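Local structure of acyl-CoA dehydrogenase (Bacillus anthracis, 3OWA) at residues A[470-482]-A[543-555]. The protein probably oxidises acyl-CoA thioesters to their 2,3-enoyl derivatives, using bound FAD to take up the electrons. Sequence-based numbering, arbitrary orientation. Where two conformers were deposited one is given.
Sequences IGLMVAGLAAQKY and IEAHAKETLIAVE
Two near-parallel helical segments of the second C-terminal helical region of this acyl-CoA dehydrogenase, 470-482 on helix 458-482 and 543-555 on helix 526-554, pack through Ile470, Val474, Leu477 and Ala478 on one side and Ala547, Thr550, Leu551 and Val554 on the other. Over these segments the axes approach to 10.1 Å at 21°. No direct hydrogen bond crosses between the two segments. At the start of segment 470-482, Ile470 CG2 presses on Ala547 CB at 3.5 Å, a tight carbon pair. Val474 CG1, anti to the backbone N (chi1 158°), meets Thr550 CG2 at 3.5 Å, while Val474 CG2 rests on Ala547 CB. Thr550 OG1 turns back to its own helix and donates to His546 O, which also accepts from Thr550 N on the opposite face of the carbonyl plane. Farther along, Leu477 CD1 touches Leu551 CD2 at 3.6 Å. The Glu555 side chain crosses that of Leu477 at about a right angle, with Glu555 OE2 3.4 Å from Leu477 CD2. Val554 is a knob in the hole formed by Leu477, Ala478, Lys481 and Tyr482; its CG2 lies at the edge of the Tyr482 ring. The bent Lys481 chain lays CD over a face of that ring, and a water bridges Lys481 NZ to Val554 O. Helix 490-520 flanks the pair through Ile543 and Val554, and its Asn495 hydrogen-bonds Thr550 OG1. Helix 557-571 packs on Ile470 and Glu555. Ala553 packs on Ile579 of the second subunit.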
loop_
_atom_site.group_PDB
_atom_site.type_symbol
_atom_site.label_atom_id
_atom_site.label_comp_id
_atom_site.label_asym_id
_atom_site.label_seq_id
_atom_site.Cartn_x
_atom_site.Cartn_y
_atom_site.Cartn_z
ATOM N N ILE A 470 -23.643 -16.298 -4.678
ATOM C CA ILE A 470 -23.569 -14.862 -4.947
ATOM C C ILE A 470 -22.722 -14.592 -6.203
ATOM O O ILE A 470 -23.132 -13.821 -7.067
ATOM C CB ILE A 470 -23.038 -14.062 -3.712
ATOM C CG1 ILE A 470 -24.038 -14.102 -2.550
ATOM C CG2 ILE A 470 -22.764 -12.598 -4.064
ATOM C CD1 ILE A 470 -23.393 -13.822 -1.181
ATOM N N GLY A 471 -21.558 -15.236 -6.307
ATOM C CA GLY A 471 -20.701 -15.096 -7.485
ATOM C C GLY A 471 -21.422 -15.511 -8.764
ATOM O O GLY A 471 -21.412 -14.791 -9.768
ATOM N N LEU A 472 -22.053 -16.678 -8.718
ATOM C CA LEU A 472 -22.827 -17.181 -9.845
ATOM C C LEU A 472 -23.956 -16.232 -10.224
ATOM O O LEU A 472 -24.132 -15.918 -11.403
ATOM C CB LEU A 472 -23.368 -18.581 -9.536
ATOM C CG LEU A 472 -22.348 -19.699 -9.693
ATOM C CD1 LEU A 472 -22.596 -20.835 -8.719
ATOM C CD2 LEU A 472 -22.368 -20.196 -11.128
HETATM N N MSE A 473 -24.692 -15.756 -9.219
HETATM C CA MSE A 473 -25.841 -14.852 -9.442
HETATM C C MSE A 473 -25.412 -13.585 -10.159
HETATM O O MSE A 473 -26.009 -13.176 -11.153
HETATM C CB MSE A 473 -26.516 -14.474 -8.121
HETATM C CG MSE A 473 -27.846 -13.751 -8.295
HETATM SE SE MSE A 473 -28.451 -12.669 -6.773
HETATM C CE MSE A 473 -27.655 -13.676 -5.334
ATOM N N VAL A 474 -24.354 -12.981 -9.638
ATOM C CA VAL A 474 -23.866 -11.705 -10.109
ATOM C C VAL A 474 -23.242 -11.866 -11.492
ATOM O O VAL A 474 -23.507 -11.085 -12.396
ATOM C CB VAL A 474 -22.863 -11.148 -9.080
ATOM C CG1 VAL A 474 -21.914 -10.138 -9.702
ATOM C CG2 VAL A 474 -23.614 -10.589 -7.864
ATOM N N ALA A 475 -22.412 -12.887 -11.650
ATOM C CA ALA A 475 -21.791 -13.158 -12.944
ATOM C C ALA A 475 -22.868 -13.486 -13.997
ATOM O O ALA A 475 -22.821 -13.004 -15.123
ATOM C CB ALA A 475 -20.772 -14.279 -12.824
ATOM N N GLY A 476 -23.858 -14.280 -13.612
ATOM C CA GLY A 476 -24.946 -14.625 -14.536
ATOM C C GLY A 476 -25.707 -13.380 -14.970
ATOM O O GLY A 476 -25.965 -13.178 -16.161
ATOM N N LEU A 477 -26.019 -12.523 -14.003
ATOM C CA LEU A 477 -26.805 -11.331 -14.271
ATOM C C LEU A 477 -26.096 -10.349 -15.175
ATOM O O LEU A 477 -26.729 -9.738 -16.034
ATOM C CB LEU A 477 -27.205 -10.651 -12.965
ATOM C CG LEU A 477 -28.315 -11.391 -12.228
ATOM C CD1 LEU A 477 -28.547 -10.782 -10.857
ATOM C CD2 LEU A 477 -29.612 -11.375 -13.045
ATOM N N ALA A 478 -24.784 -10.199 -14.960
ATOM C CA ALA A 478 -23.946 -9.304 -15.754
ATOM C C ALA A 478 -23.801 -9.804 -17.196
ATOM O O ALA A 478 -23.840 -9.005 -18.146
ATOM C CB ALA A 478 -22.585 -9.187 -15.117
ATOM N N ALA A 479 -23.611 -11.116 -17.349
ATOM C CA ALA A 479 -23.486 -11.721 -18.682
ATOM C C ALA A 479 -24.798 -11.615 -19.450
ATOM O O ALA A 479 -24.816 -11.149 -20.591
ATOM C CB ALA A 479 -23.020 -13.165 -18.586
ATOM N N GLN A 480 -25.901 -11.986 -18.805
ATOM C CA GLN A 480 -27.217 -11.844 -19.436
ATOM C C GLN A 480 -27.547 -10.384 -19.803
ATOM O O GLN A 480 -28.284 -10.127 -20.753
ATOM C CB GLN A 480 -28.330 -12.488 -18.594
ATOM C CG GLN A 480 -28.972 -11.600 -17.540
ATOM C CD GLN A 480 -30.476 -11.868 -17.370
ATOM O OE1 GLN A 480 -31.042 -12.753 -18.016
ATOM N NE2 GLN A 480 -31.125 -11.094 -16.505
ATOM N N LYS A 481 -26.980 -9.435 -19.065
ATOM C CA LYS A 481 -27.221 -8.011 -19.322
ATOM C C LYS A 481 -26.406 -7.433 -20.499
ATOM O O LYS A 481 -26.958 -6.742 -21.350
ATOM C CB LYS A 481 -26.959 -7.208 -18.051
ATOM C CG LYS A 481 -27.626 -5.844 -17.991
ATOM C CD LYS A 481 -26.874 -4.788 -18.784
ATOM C CE LYS A 481 -27.044 -3.396 -18.192
ATOM N NZ LYS A 481 -28.398 -2.819 -18.382
ATOM N N TYR A 482 -25.102 -7.702 -20.545
ATOM C CA TYR A 482 -24.243 -7.085 -21.565
ATOM C C TYR A 482 -23.926 -8.004 -22.717
ATOM O O TYR A 482 -23.523 -7.548 -23.792
ATOM C CB TYR A 482 -22.952 -6.570 -20.945
ATOM C CG TYR A 482 -23.159 -5.339 -20.118
ATOM C CD1 TYR A 482 -23.265 -4.082 -20.723
ATOM C CD2 TYR A 482 -23.275 -5.425 -18.734
ATOM C CE1 TYR A 482 -23.471 -2.946 -19.966
ATOM C CE2 TYR A 482 -23.476 -4.299 -17.965
ATOM C CZ TYR A 482 -23.573 -3.058 -18.585
ATOM O OH TYR A 482 -23.774 -1.927 -17.822
ATOM N N ILE A 543 -17.077 -9.643 -0.312
ATOM C CA ILE A 543 -17.905 -10.275 -1.350
ATOM C C ILE A 543 -19.259 -9.599 -1.473
ATOM O O ILE A 543 -19.685 -9.247 -2.573
ATOM C CB ILE A 543 -18.074 -11.792 -1.099
ATOM C CG1 ILE A 543 -16.774 -12.509 -1.476
ATOM C CG2 ILE A 543 -19.287 -12.362 -1.906
ATOM C CD1 ILE A 543 -16.747 -14.014 -1.145
ATOM N N GLU A 544 -19.901 -9.389 -0.328
ATOM C CA GLU A 544 -21.194 -8.707 -0.260
ATOM C C GLU A 544 -21.139 -7.324 -0.868
ATOM O O GLU A 544 -22.024 -6.955 -1.635
ATOM C CB GLU A 544 -21.694 -8.612 1.183
ATOM C CG GLU A 544 -23.078 -7.934 1.290
ATOM C CD GLU A 544 -23.663 -7.967 2.704
ATOM O OE1 GLU A 544 -23.086 -8.631 3.597
ATOM O OE2 GLU A 544 -24.711 -7.313 2.929
ATOM N N ALA A 545 -20.114 -6.547 -0.520
ATOM C CA ALA A 545 -19.963 -5.203 -1.104
ATOM C C ALA A 545 -19.694 -5.216 -2.613
ATOM O O ALA A 545 -20.178 -4.340 -3.331
ATOM C CB ALA A 545 -18.878 -4.396 -0.379
ATOM N N HIS A 546 -18.880 -6.172 -3.082
ATOM C CA HIS A 546 -18.625 -6.310 -4.525
ATOM C C HIS A 546 -19.903 -6.671 -5.281
ATOM O O HIS A 546 -20.115 -6.189 -6.392
ATOM C CB HIS A 546 -17.553 -7.368 -4.817
ATOM C CG HIS A 546 -16.170 -6.928 -4.451
ATOM N ND1 HIS A 546 -15.661 -5.707 -4.829
ATOM C CD2 HIS A 546 -15.189 -7.542 -3.747
ATOM C CE1 HIS A 546 -14.426 -5.586 -4.370
ATOM N NE2 HIS A 546 -14.116 -6.687 -3.709
ATOM N N ALA A 547 -20.717 -7.539 -4.681
ATOM C CA ALA A 547 -21.976 -7.953 -5.309
ATOM C C ALA A 547 -22.959 -6.799 -5.395
ATOM O O ALA A 547 -23.547 -6.581 -6.442
ATOM C CB ALA A 547 -22.595 -9.154 -4.572
ATOM N N LYS A 548 -23.125 -6.062 -4.298
ATOM C CA LYS A 548 -23.992 -4.879 -4.271
ATOM C C LYS A 548 -23.638 -3.875 -5.355
ATOM O O LYS A 548 -24.525 -3.416 -6.069
ATOM C CB LYS A 548 -23.928 -4.152 -2.915
ATOM C CG LYS A 548 -24.719 -4.820 -1.813
ATOM C CD LYS A 548 -24.881 -3.885 -0.606
ATOM C CE LYS A 548 -25.297 -4.678 0.649
ATOM N NZ LYS A 548 -25.884 -3.798 1.718
ATOM N N GLU A 549 -22.350 -3.528 -5.460
ATOM C CA GLU A 549 -21.887 -2.582 -6.484
ATOM C C GLU A 549 -22.202 -3.084 -7.890
ATOM O O GLU A 549 -22.630 -2.316 -8.756
ATOM C CB GLU A 549 -20.368 -2.281 -6.372
ATOM C CG GLU A 549 -19.920 -1.207 -7.389
ATOM C CD GLU A 549 -18.430 -0.840 -7.303
ATOM O OE1 GLU A 549 -17.571 -1.666 -7.663
ATOM O OE2 GLU A 549 -18.114 0.296 -6.894
ATOM N N THR A 550 -21.998 -4.377 -8.112
ATOM C CA THR A 550 -22.309 -4.962 -9.415
ATOM C C THR A 550 -23.820 -4.990 -9.709
ATOM O O THR A 550 -24.220 -4.708 -10.829
ATOM C CB THR A 550 -21.722 -6.341 -9.558
ATOM O OG1 THR A 550 -20.314 -6.269 -9.301
ATOM C CG2 THR A 550 -21.939 -6.852 -10.975
ATOM N N LEU A 551 -24.643 -5.331 -8.714
ATOM C CA LEU A 551 -26.118 -5.354 -8.908
ATOM C C LEU A 551 -26.667 -3.966 -9.243
ATOM O O LEU A 551 -27.483 -3.811 -10.141
ATOM C CB LEU A 551 -26.851 -5.963 -7.687
ATOM C CG LEU A 551 -26.689 -7.475 -7.463
ATOM C CD1 LEU A 551 -27.323 -7.958 -6.137
ATOM C CD2 LEU A 551 -27.269 -8.246 -8.632
ATOM N N ILE A 552 -26.187 -2.957 -8.529
ATOM C CA ILE A 552 -26.566 -1.581 -8.763
ATOM C C ILE A 552 -26.132 -1.062 -10.142
ATOM O O ILE A 552 -26.781 -0.181 -10.705
ATOM C CB ILE A 552 -25.998 -0.660 -7.660
ATOM C CG1 ILE A 552 -26.600 -1.021 -6.293
ATOM C CG2 ILE A 552 -26.248 0.801 -7.985
ATOM C CD1 ILE A 552 -25.823 -0.409 -5.111
ATOM N N ALA A 553 -25.025 -1.580 -10.667
ATOM C CA ALA A 553 -24.541 -1.142 -11.968
ATOM C C ALA A 553 -25.280 -1.869 -13.090
ATOM O O ALA A 553 -25.241 -1.453 -14.249
ATOM C CB ALA A 553 -23.048 -1.402 -12.087
ATOM N N VAL A 554 -25.942 -2.961 -12.741
ATOM C CA VAL A 554 -26.488 -3.861 -13.751
ATOM C C VAL A 554 -28.005 -3.801 -13.868
ATOM O O VAL A 554 -28.552 -4.112 -14.919
ATOM C CB VAL A 554 -25.952 -5.286 -13.528
ATOM C CG1 VAL A 554 -26.899 -6.335 -14.016
ATOM C CG2 VAL A 554 -24.575 -5.421 -14.191
ATOM N N GLU A 555 -28.675 -3.360 -12.804
ATOM C CA GLU A 555 -30.134 -3.294 -12.773
ATOM C C GLU A 555 -30.632 -2.045 -12.053
ATOM O O GLU A 555 -29.844 -1.352 -11.396
ATOM C CB GLU A 555 -30.680 -4.545 -12.102
ATOM C CG GLU A 555 -30.717 -5.753 -13.043
ATOM C CD GLU A 555 -30.525 -7.091 -12.325
ATOM O OE1 GLU A 555 -30.464 -7.113 -11.070
ATOM O OE2 GLU A 555 -30.428 -8.120 -13.032
HETATM O O HOH W 1 -30.675 -3.095 -16.766
#